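Local coordinates for CBS domain-containing protein (Pyrococcus horikoshii, PDB 2YZQ) that binds S-adenosylmethionine through its CBS domains and is otherwise of uncharacterised function, possibly acting as a sensor of that ligand, at residues Gly42-Ile47 / Gly101-Ile106; Lys122-Glu127 / Thr239-Ala244; Leu85-Asp90 / Arg269-Leu274. All coordinates share one frame; numbering follows the deposited sequence.

Interaction 1 (Gly42-Ile47 / Gly101-Ile106)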
loop_
_atom_site.group_PDB
_atom_site.type_symbol
_atom_site.label_atom_id
_atom_site.label_comp_id
_atom_site.label_asym_id
_atom_site.label_seq_id
_atom_site.Cartn_x
_atom_site.Cartn_y
_atom_site.Cartn_z
ATOM N N GLY A 42 -10.647 26.474 7.916
ATOM C CA GLY A 42 -9.952 25.735 6.877
ATOM C C GLY A 42 -8.719 24.998 7.367
ATOM O O GLY A 42 -7.958 24.452 6.567
ATOM N N LYS A 43 -8.511 24.979 8.679
ATOM C CA LYS A 43 -7.359 24.292 9.249
ATOM C C LYS A 43 -7.636 22.795 9.334
ATOM O O LYS A 43 -8.768 22.377 9.568
ATOM C CB LYS A 43 -7.046 24.834 10.646
ATOM C CG LYS A 43 -6.744 26.324 10.677
ATOM C CD LYS A 43 -6.273 26.757 12.052
ATOM C CE LYS A 43 -5.989 28.249 12.095
ATOM N NZ LYS A 43 -7.206 29.051 11.795
ATOM N N LEU A 44 -6.596 21.993 9.141
ATOM C CA LEU A 44 -6.728 20.542 9.199
ATOM C C LEU A 44 -7.074 20.076 10.609
ATOM O O LEU A 44 -6.440 20.487 11.581
ATOM C CB LEU A 44 -5.424 19.878 8.753
ATOM C CG LEU A 44 -5.403 18.346 8.711
ATOM C CD1 LEU A 44 -6.288 17.835 7.585
ATOM C CD2 LEU A 44 -3.972 17.875 8.523
ATOM N N VAL A 45 -8.081 19.216 10.711
ATOM C CA VAL A 45 -8.491 18.678 12.001
ATOM C C VAL A 45 -8.526 17.152 11.965
ATOM O O VAL A 45 -8.802 16.508 12.977
ATOM C CB VAL A 45 -9.880 19.218 12.431
ATOM C CG1 VAL A 45 -9.803 20.725 12.636
ATOM C CG2 VAL A 45 -10.926 18.881 11.383
ATOM N N GLY A 46 -8.234 16.577 10.800
ATOM C CA GLY A 46 -8.227 15.126 10.675
ATOM C C GLY A 46 -8.473 14.626 9.264
ATOM O O GLY A 46 -8.427 15.394 8.305
ATOM N N ILE A 47 -8.721 13.327 9.133
ATOM C CA ILE A 47 -8.985 12.732 7.830
ATOM C C ILE A 47 -10.085 11.684 7.955
ATOM O O ILE A 47 -10.211 11.025 8.986
ATOM C CB ILE A 47 -7.712 12.072 7.245
ATOM C CG1 ILE A 47 -7.929 11.733 5.769
ATOM C CG2 ILE A 47 -7.376 10.805 8.016
ATOM C CD1 ILE A 47 -6.668 11.293 5.051
ATOM N N GLY A 101 -1.575 25.880 8.645
ATOM C CA GLY A 101 -2.038 24.560 9.036
ATOM C C GLY A 101 -3.178 24.079 8.160
ATOM O O GLY A 101 -3.924 23.172 8.534
ATOM N N LYS A 102 -3.311 24.691 6.987
ATOM C CA LYS A 102 -4.362 24.338 6.039
ATOM C C LYS A 102 -3.821 23.372 4.990
ATOM O O LYS A 102 -2.704 23.536 4.503
ATOM C CB LYS A 102 -4.903 25.600 5.361
ATOM C CG LYS A 102 -5.452 26.621 6.349
ATOM C CD LYS A 102 -6.238 27.717 5.648
ATOM C CE LYS A 102 -6.797 28.710 6.663
ATOM N NZ LYS A 102 -7.667 29.751 6.041
ATOM N N PRO A 103 -4.615 22.355 4.623
ATOM C CA PRO A 103 -4.206 21.353 3.631
ATOM C C PRO A 103 -3.959 21.918 2.235
ATOM O O PRO A 103 -4.837 22.558 1.652
ATOM C CB PRO A 103 -5.371 20.357 3.640
ATOM C CG PRO A 103 -5.978 20.532 5.003
ATOM C CD PRO A 103 -5.939 22.026 5.177
ATOM N N VAL A 104 -2.766 21.676 1.704
ATOM C CA VAL A 104 -2.417 22.137 0.364
ATOM C C VAL A 104 -2.047 20.961 -0.532
ATOM O O VAL A 104 -1.808 21.128 -1.725
ATOM C CB VAL A 104 -1.240 23.145 0.386
ATOM C CG1 VAL A 104 -1.657 24.410 1.125
ATOM C CG2 VAL A 104 -0.022 22.519 1.038
ATOM N N GLY A 105 -2.008 19.764 0.045
ATOM C CA GLY A 105 -1.674 18.595 -0.742
ATOM C C GLY A 105 -1.833 17.325 0.067
ATOM O O GLY A 105 -2.050 17.377 1.274
ATOM N N ILE A 106 -1.751 16.190 -0.618
ATOM C CA ILE A 106 -1.844 14.882 0.015
ATOM C C ILE A 106 -0.766 14.019 -0.626
ATOM O O ILE A 106 -0.574 14.047 -1.843
ATOM C CB ILE A 106 -3.223 14.223 -0.216
ATOM C CG1 ILE A 106 -4.313 15.014 0.509
ATOM C CG2 ILE A 106 -3.199 12.773 0.283
ATOM C CD1 ILE A 106 -4.120 15.107 2.015
#

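Interaction 2 (Lys122-Glu127 / Thr239-Ala244)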
loop_
_atom_site.group_PDB
_atom_site.type_symbol
_atom_site.label_atom_id
_atom_site.label_comp_id
_atom_site.label_asym_id
_atom_site.label_seq_id
_atom_site.Cartn_x
_atom_site.Cartn_y
_atom_site.Cartn_z
ATOM N N LYS A 122 18.116 7.524 -9.208
ATOM C CA LYS A 122 18.814 7.193 -7.972
ATOM C C LYS A 122 18.591 5.788 -7.420
ATOM O O LYS A 122 19.487 5.220 -6.794
ATOM C CB LYS A 122 18.448 8.206 -6.881
ATOM C CG LYS A 122 18.652 9.659 -7.278
ATOM C CD LYS A 122 18.513 10.587 -6.076
ATOM C CE LYS A 122 17.166 10.422 -5.385
ATOM N NZ LYS A 122 16.029 10.701 -6.303
ATOM N N TYR A 123 17.411 5.223 -7.648
ATOM C CA TYR A 123 17.112 3.899 -7.112
ATOM C C TYR A 123 17.340 2.722 -8.039
ATOM O O TYR A 123 16.997 1.586 -7.702
ATOM C CB TYR A 123 15.687 3.886 -6.570
ATOM C CG TYR A 123 15.511 4.954 -5.530
ATOM C CD1 TYR A 123 16.173 4.868 -4.306
ATOM C CD2 TYR A 123 14.770 6.100 -5.801
ATOM C CE1 TYR A 123 16.110 5.896 -3.381
ATOM C CE2 TYR A 123 14.701 7.136 -4.882
ATOM C CZ TYR A 123 15.375 7.028 -3.674
ATOM O OH TYR A 123 15.324 8.056 -2.761
ATOM N N LYS A 124 17.919 2.986 -9.205
ATOM C CA LYS A 124 18.222 1.913 -10.139
ATOM C C LYS A 124 19.410 1.163 -9.555
ATOM O O LYS A 124 19.680 0.017 -9.914
ATOM C CB LYS A 124 18.584 2.475 -11.517
ATOM C CG LYS A 124 17.408 3.066 -12.273
ATOM C CD LYS A 124 17.804 3.486 -13.679
ATOM C CE LYS A 124 16.593 3.931 -14.478
ATOM N NZ LYS A 124 16.960 4.310 -15.870
ATOM N N GLY A 125 20.110 1.824 -8.638
ATOM C CA GLY A 125 21.265 1.215 -8.009
ATOM C C GLY A 125 21.068 0.893 -6.539
ATOM O O GLY A 125 21.911 1.230 -5.705
ATOM N N VAL A 126 19.957 0.239 -6.216
ATOM C CA VAL A 126 19.660 -0.136 -4.837
ATOM C C VAL A 126 18.825 -1.415 -4.783
ATOM O O VAL A 126 17.641 -1.405 -5.126
ATOM C CB VAL A 126 18.883 0.979 -4.104
ATOM C CG1 VAL A 126 18.664 0.588 -2.653
ATOM C CG2 VAL A 126 19.641 2.299 -4.196
ATOM N N GLU A 127 19.438 -2.513 -4.348
ATOM C CA GLU A 127 18.725 -3.786 -4.253
ATOM C C GLU A 127 17.792 -3.750 -3.052
ATOM O O GLU A 127 18.029 -3.015 -2.090
ATOM C CB GLU A 127 19.704 -4.960 -4.111
ATOM C CG GLU A 127 20.750 -5.037 -5.217
ATOM C CD GLU A 127 21.460 -6.381 -5.282
ATOM O OE1 GLU A 127 21.541 -7.071 -4.243
ATOM O OE2 GLU A 127 21.946 -6.743 -6.376
ATOM N N THR A 239 16.241 -4.434 -7.943
ATOM C CA THR A 239 16.361 -3.056 -7.483
ATOM C C THR A 239 15.042 -2.406 -7.098
ATOM O O THR A 239 13.970 -2.822 -7.542
ATOM C CB THR A 239 17.024 -2.167 -8.547
ATOM O OG1 THR A 239 16.184 -2.102 -9.705
ATOM C CG2 THR A 239 18.387 -2.730 -8.934
ATOM N N VAL A 240 15.143 -1.386 -6.253
ATOM C CA VAL A 240 13.984 -0.627 -5.802
ATOM C C VAL A 240 13.300 -0.048 -7.034
ATOM O O VAL A 240 12.075 0.028 -7.105
ATOM C CB VAL A 240 14.414 0.526 -4.869
ATOM C CG1 VAL A 240 13.232 1.443 -4.575
ATOM C CG2 VAL A 240 14.963 -0.042 -3.579
ATOM N N HIS A 241 14.106 0.352 -8.011
ATOM C CA HIS A 241 13.580 0.907 -9.247
ATOM C C HIS A 241 12.694 -0.097 -9.974
ATOM O O HIS A 241 11.540 0.198 -10.285
ATOM C CB HIS A 241 14.735 1.327 -10.160
ATOM C CG HIS A 241 14.297 1.826 -11.500
ATOM N ND1 HIS A 241 13.544 2.969 -11.661
ATOM C CD2 HIS A 241 14.513 1.339 -12.745
ATOM C CE1 HIS A 241 13.318 3.167 -12.947
ATOM N NE2 HIS A 241 13.894 2.192 -13.627
ATOM N N GLU A 242 13.216 -1.294 -10.230
ATOM C CA GLU A 242 12.430 -2.292 -10.942
ATOM C C GLU A 242 11.181 -2.724 -10.180
ATOM O O GLU A 242 10.129 -2.932 -10.779
ATOM C CB GLU A 242 13.278 -3.522 -11.289
ATOM C CG GLU A 242 12.470 -4.594 -12.012
ATOM C CD GLU A 242 13.320 -5.678 -12.640
ATOM O OE1 GLU A 242 14.426 -5.956 -12.132
ATOM O OE2 GLU A 242 12.863 -6.264 -13.645
ATOM N N VAL A 243 11.286 -2.866 -8.864
ATOM C CA VAL A 243 10.120 -3.256 -8.080
ATOM C C VAL A 243 9.045 -2.174 -8.212
ATOM O O VAL A 243 7.869 -2.475 -8.420
ATOM C CB VAL A 243 10.480 -3.455 -6.591
ATOM C CG1 VAL A 243 9.212 -3.665 -5.775
ATOM C CG2 VAL A 243 11.397 -4.667 -6.441
ATOM N N ALA A 244 9.446 -0.913 -8.099
ATOM C CA ALA A 244 8.487 0.180 -8.214
ATOM C C ALA A 244 7.882 0.214 -9.616
ATOM O O ALA A 244 6.691 0.481 -9.780
ATOM C CB ALA A 244 9.161 1.507 -7.894
#

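Interaction 3 (Leu85-Asp90 / Arg269-Leu274)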
loop_
_atom_site.group_PDB
_atom_site.type_symbol
_atom_site.label_atom_id
_atom_site.label_comp_id
_atom_site.label_asym_id
_atom_site.label_seq_id
_atom_site.Cartn_x
_atom_site.Cartn_y
_atom_site.Cartn_z
ATOM N N LEU A 85 7.275 9.397 8.995
ATOM C CA LEU A 85 5.984 9.546 9.650
ATOM C C LEU A 85 5.041 8.417 9.252
ATOM O O LEU A 85 4.307 7.889 10.086
ATOM C CB LEU A 85 5.359 10.900 9.299
ATOM C CG LEU A 85 5.982 12.113 9.996
ATOM C CD1 LEU A 85 5.415 13.401 9.417
ATOM C CD2 LEU A 85 5.707 12.032 11.487
ATOM N N MET A 86 5.062 8.041 7.980
ATOM C CA MET A 86 4.201 6.964 7.511
ATOM C C MET A 86 4.545 5.669 8.239
ATOM O O MET A 86 3.657 4.917 8.634
ATOM C CB MET A 86 4.367 6.762 6.008
ATOM C CG MET A 86 3.888 7.939 5.178
ATOM S SD MET A 86 4.147 7.628 3.423
ATOM C CE MET A 86 3.324 9.049 2.692
ATOM N N LEU A 87 5.840 5.421 8.408
ATOM C CA LEU A 87 6.308 4.217 9.087
ATOM C C LEU A 87 5.996 4.269 10.580
ATOM O O LEU A 87 5.702 3.246 11.196
ATOM C CB LEU A 87 7.815 4.048 8.881
ATOM C CG LEU A 87 8.263 3.728 7.452
ATOM C CD1 LEU A 87 9.774 3.876 7.331
ATOM C CD2 LEU A 87 7.818 2.320 7.089
ATOM N N GLU A 88 6.057 5.466 11.151
ATOM C CA GLU A 88 5.787 5.655 12.573
ATOM C C GLU A 88 4.328 5.408 12.948
ATOM O O GLU A 88 4.040 4.793 13.975
ATOM C CB GLU A 88 6.191 7.071 12.995
ATOM C CG GLU A 88 5.769 7.447 14.408
ATOM C CD GLU A 88 6.208 8.845 14.796
ATOM O OE1 GLU A 88 5.937 9.789 14.024
ATOM O OE2 GLU A 88 6.821 9.002 15.873
ATOM N N TYR A 89 3.407 5.884 12.117
ATOM C CA TYR A 89 1.986 5.716 12.392
ATOM C C TYR A 89 1.379 4.557 11.614
ATOM O O TYR A 89 0.180 4.300 11.711
ATOM C CB TYR A 89 1.235 7.007 12.055
ATOM C CG TYR A 89 1.826 8.235 12.706
ATOM C CD1 TYR A 89 1.958 8.319 14.092
ATOM C CD2 TYR A 89 2.269 9.308 11.937
ATOM C CE1 TYR A 89 2.520 9.442 14.694
ATOM C CE2 TYR A 89 2.831 10.435 12.528
ATOM C CZ TYR A 89 2.954 10.496 13.906
ATOM O OH TYR A 89 3.507 11.610 14.493
ATOM N N ASP A 90 2.212 3.851 10.856
ATOM C CA ASP A 90 1.743 2.735 10.045
ATOM C C ASP A 90 0.510 3.202 9.281
ATOM O O ASP A 90 -0.519 2.528 9.249
ATOM C CB ASP A 90 1.408 1.529 10.931
ATOM C CG ASP A 90 1.058 0.289 10.126
ATOM O OD1 ASP A 90 1.747 0.017 9.119
ATOM O OD2 ASP A 90 0.101 -0.421 10.505
ATOM N N ARG A 269 6.590 -5.082 -0.016
ATOM C CA ARG A 269 5.393 -4.247 -0.093
ATOM C C ARG A 269 5.831 -2.835 -0.433
ATOM O O ARG A 269 6.994 -2.475 -0.228
ATOM C CB ARG A 269 4.673 -4.204 1.263
ATOM C CG ARG A 269 4.281 -5.571 1.847
ATOM C CD ARG A 269 3.751 -5.373 3.265
ATOM N NE ARG A 269 4.800 -4.839 4.126
ATOM C CZ ARG A 269 4.584 -4.170 5.254
ATOM N NH1 ARG A 269 3.346 -3.943 5.674
ATOM N NH2 ARG A 269 5.613 -3.721 5.962
ATOM N N ASP A 270 4.906 -2.032 -0.948
ATOM C CA ASP A 270 5.240 -0.653 -1.265
ATOM C C ASP A 270 5.694 0.039 0.018
ATOM O O ASP A 270 6.624 0.844 0.012
ATOM C CB ASP A 270 4.033 0.083 -1.893
ATOM C CG ASP A 270 2.716 -0.127 -1.136
ATOM O OD1 ASP A 270 2.715 -0.615 0.012
ATOM O OD2 ASP A 270 1.651 0.227 -1.701
ATOM N N PHE A 271 5.049 -0.315 1.123
ATOM C CA PHE A 271 5.357 0.257 2.427
ATOM C C PHE A 271 6.796 -0.046 2.847
ATOM O O PHE A 271 7.428 0.743 3.550
ATOM C CB PHE A 271 4.388 -0.304 3.475
ATOM C CG PHE A 271 4.167 0.607 4.651
ATOM C CD1 PHE A 271 3.445 1.789 4.502
ATOM C CD2 PHE A 271 4.671 0.284 5.906
ATOM C CE1 PHE A 271 3.226 2.637 5.589
ATOM C CE2 PHE A 271 4.459 1.128 7.003
ATOM C CZ PHE A 271 3.734 2.307 6.839
ATOM N N ASP A 272 7.317 -1.189 2.410
ATOM C CA ASP A 272 8.679 -1.576 2.763
ATOM C C ASP A 272 9.705 -0.721 2.038
ATOM O O ASP A 272 10.817 -0.519 2.524
ATOM C CB ASP A 272 8.919 -3.054 2.436
ATOM C CG ASP A 272 8.088 -3.980 3.299
ATOM O OD1 ASP A 272 8.109 -3.801 4.531
ATOM O OD2 ASP A 272 7.419 -4.883 2.752
ATOM N N LEU A 273 9.332 -0.228 0.863
ATOM C CA LEU A 273 10.237 0.604 0.085
ATOM C C LEU A 273 10.476 1.952 0.761
ATOM O O LEU A 273 11.488 2.604 0.510
ATOM C CB LEU A 273 9.679 0.788 -1.330
ATOM C CG LEU A 273 9.647 -0.513 -2.143
ATOM C CD1 LEU A 273 9.058 -0.250 -3.522
ATOM C CD2 LEU A 273 11.056 -1.075 -2.268
ATOM N N LEU A 274 9.561 2.359 1.638
ATOM C CA LEU A 274 9.707 3.629 2.349
ATOM C C LEU A 274 10.970 3.612 3.207
ATOM O O LEU A 274 11.585 4.647 3.451
ATOM C CB LEU A 274 8.495 3.885 3.245
ATOM C CG LEU A 274 7.133 4.031 2.561
ATOM C CD1 LEU A 274 6.058 4.190 3.616
ATOM C CD2 LEU A 274 7.144 5.233 1.623
HETATM O O HOH W 1 2.308 -2.275 7.957
#

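Interaction 1 (Gly42-Ile47 / Gly101-Ile106)
Leu44 and Gly101 join the two segments through one backbone bond: Leu44 N donates to Gly101 O at 3.0 Å, and the N-H...O angle of 179° makes it as straight as such a bond can be. The chains come nearest just beside it, Lys43 CA lying 4.4 Å from Lys102 CA, and then part as each enters its strand. Both turns pass through glycine at positive phi; at Gly42 a CB would press on the preceding carbonyl oxygen and crowd Lys102 CD. The two places are built alike, each being the turn into the last strand of a CBS motif, and each strand continues into a classic beta bulge, Val45 and Gly46 opposite Val37 in one, Val104 and Gly105 opposite Val96 in the other. Here the first two CBS motifs meet, the starts of their last strands touching near the surface. Among the side chains, Leu44 and Pro103 carry the apolar part. Leu44 has CG anti to the backbone N (chi1 -178°), which lets CD1 come against the ring at Pro103 CG, 3.7 Å away, while Leu44 CB touches the same ring carbon. Leu44 also touches Val95 and Val97 of strand 93-97. The adjacent CD of Pro103 lies 3.4 Å from Gly42 O, and the aliphatic stem of Lys102 leans on the same oxygen, with CG at 3.3 Å. Lys102 then runs out extended, its NZ making a weak hydrogen bond to Glu41 O, whereas Lys43 bends at its last torsion toward Glu41 OE1, a long and weak ion pair.

Interaction 2 (Lys122-Glu127 / Thr239-Ala244)
Lys124 lies along the imidazole of His241, the two side chains pointing the same way. The lysine covers one face of the ring with its methylenes: CG stands 3.6 Å from the ring centroid, a CH-pi contact, and further out CE comes 3.3 Å from His241 NE2. His241 has CG anti to its own amide nitrogen (chi1 176°), and Lys124 continues extended past CG, keeping its chain beside the ring, and its NZ ends in a salt bridge with Glu121. Losing the imidazole to an alanine is likely to deprive the Lys124 methylenes of the flat surface they rest on and let that chain swing more freely. The helix that begins here, 240-250, belongs to the last CBS motif, and the segment 122-127 wraps over its N-terminus. Thr239 is the N-cap: chi1 of 64° sets OG1 between the backbone N and the carbonyl carbon, where it accepts from Glu242 N at 3.1 Å, and its CG2 is thereby turned to Lys124 O, 3.2 Å away. Amides of the first turn, which lack acceptors within the helix, are met by carbonyls of the wrapping segment. Val240 N donates to Val126 O at 2.7 Å, nearly in line with the C=O bond, while His241 N reaches Tyr123 O from above the carbonyl plane in a longer, more bent bond (141° at the hydrogen). Val240 is buried, CG2 alongside Val126 CG1 at 3.9 Å and CB against Tyr123 CB at 4.0 Å; the tyrosine ring meets Phe117 edge-to-face, and Tyr123 OH bonds to Tyr116 OH.

Interaction 3 (Leu85-Asp90 / Arg269-Leu274)
Leu87 and Leu274 mark the nearest backbone approach, their CA atoms 7.6 Å apart, where the C-terminal end of helix 79-89 and the short, weakly bonded helix 270-273 meet mainly through side chains. With Phe271 CG anti to the backbone N (chi1 -154°), its ring reaches across to the last turn of helix 79-89, where CZ presents the ring edge to Met86 O at 3.2 Å. Leu87 and the ring run antiparallel past each other, bringing Leu87 CD2 to within 3.6 Å of Phe271 CE2. Asp90, at positive phi just beyond the helix, sets OD1 3.6 Å from the same ring carbon, its carboxylate plane turned 82° from the ring. The Leu274 side chain lies roughly perpendicular to that of Met86, Leu274 CD1 touching both Met86 CB and Met86 SD at 3.9 Å.

One water donates to Asp90 OD1 at 2.6 Å and accepts from Arg269 NH1, linking the opposite charges. Asp272 fixes the orientation of the guanidinium, gripped side-on through NE and NH2, one to each carboxylate oxygen, both bonds arriving from above the carboxylate plane; Asp272 OD2 also takes Arg269 N on its anti lone pair. Phe271 CB lies over the centre of one guanidinium face, and Arg269 NH1 has a further acceptor in Asn156 O. The pair joins the second CBS motif to the fourth; the side chain of Phe271 is about 13 Å from the bound S-adenosylmethionine. Leu274 also rests on Ile112 of helix 109-117, and Leu273 is wedged between Ile113 of that helix and Val240, Val243 and Met247 of helix 240-250.

Interaction 1 closes between the first two CBS motifs before interaction 2 opens, while interaction 2 is nested inside the long loop that interaction 3 closes. The segments of interactions 1 and 3 alternate along the chain. Interaction 1 does not touch the others; its nearest atoms are about 7 Å from interaction 3 and about 17 Å from interaction 2. Interactions 2 and 3, 17 Å between centres, share one core: helix 240-250 packs on helix 270-273, and helix 109-117 borders both. In this chain the first two motifs touch at their strand starts, while helices join the second motif to the fourth, here beside the half that holds S-adenosylmethionine.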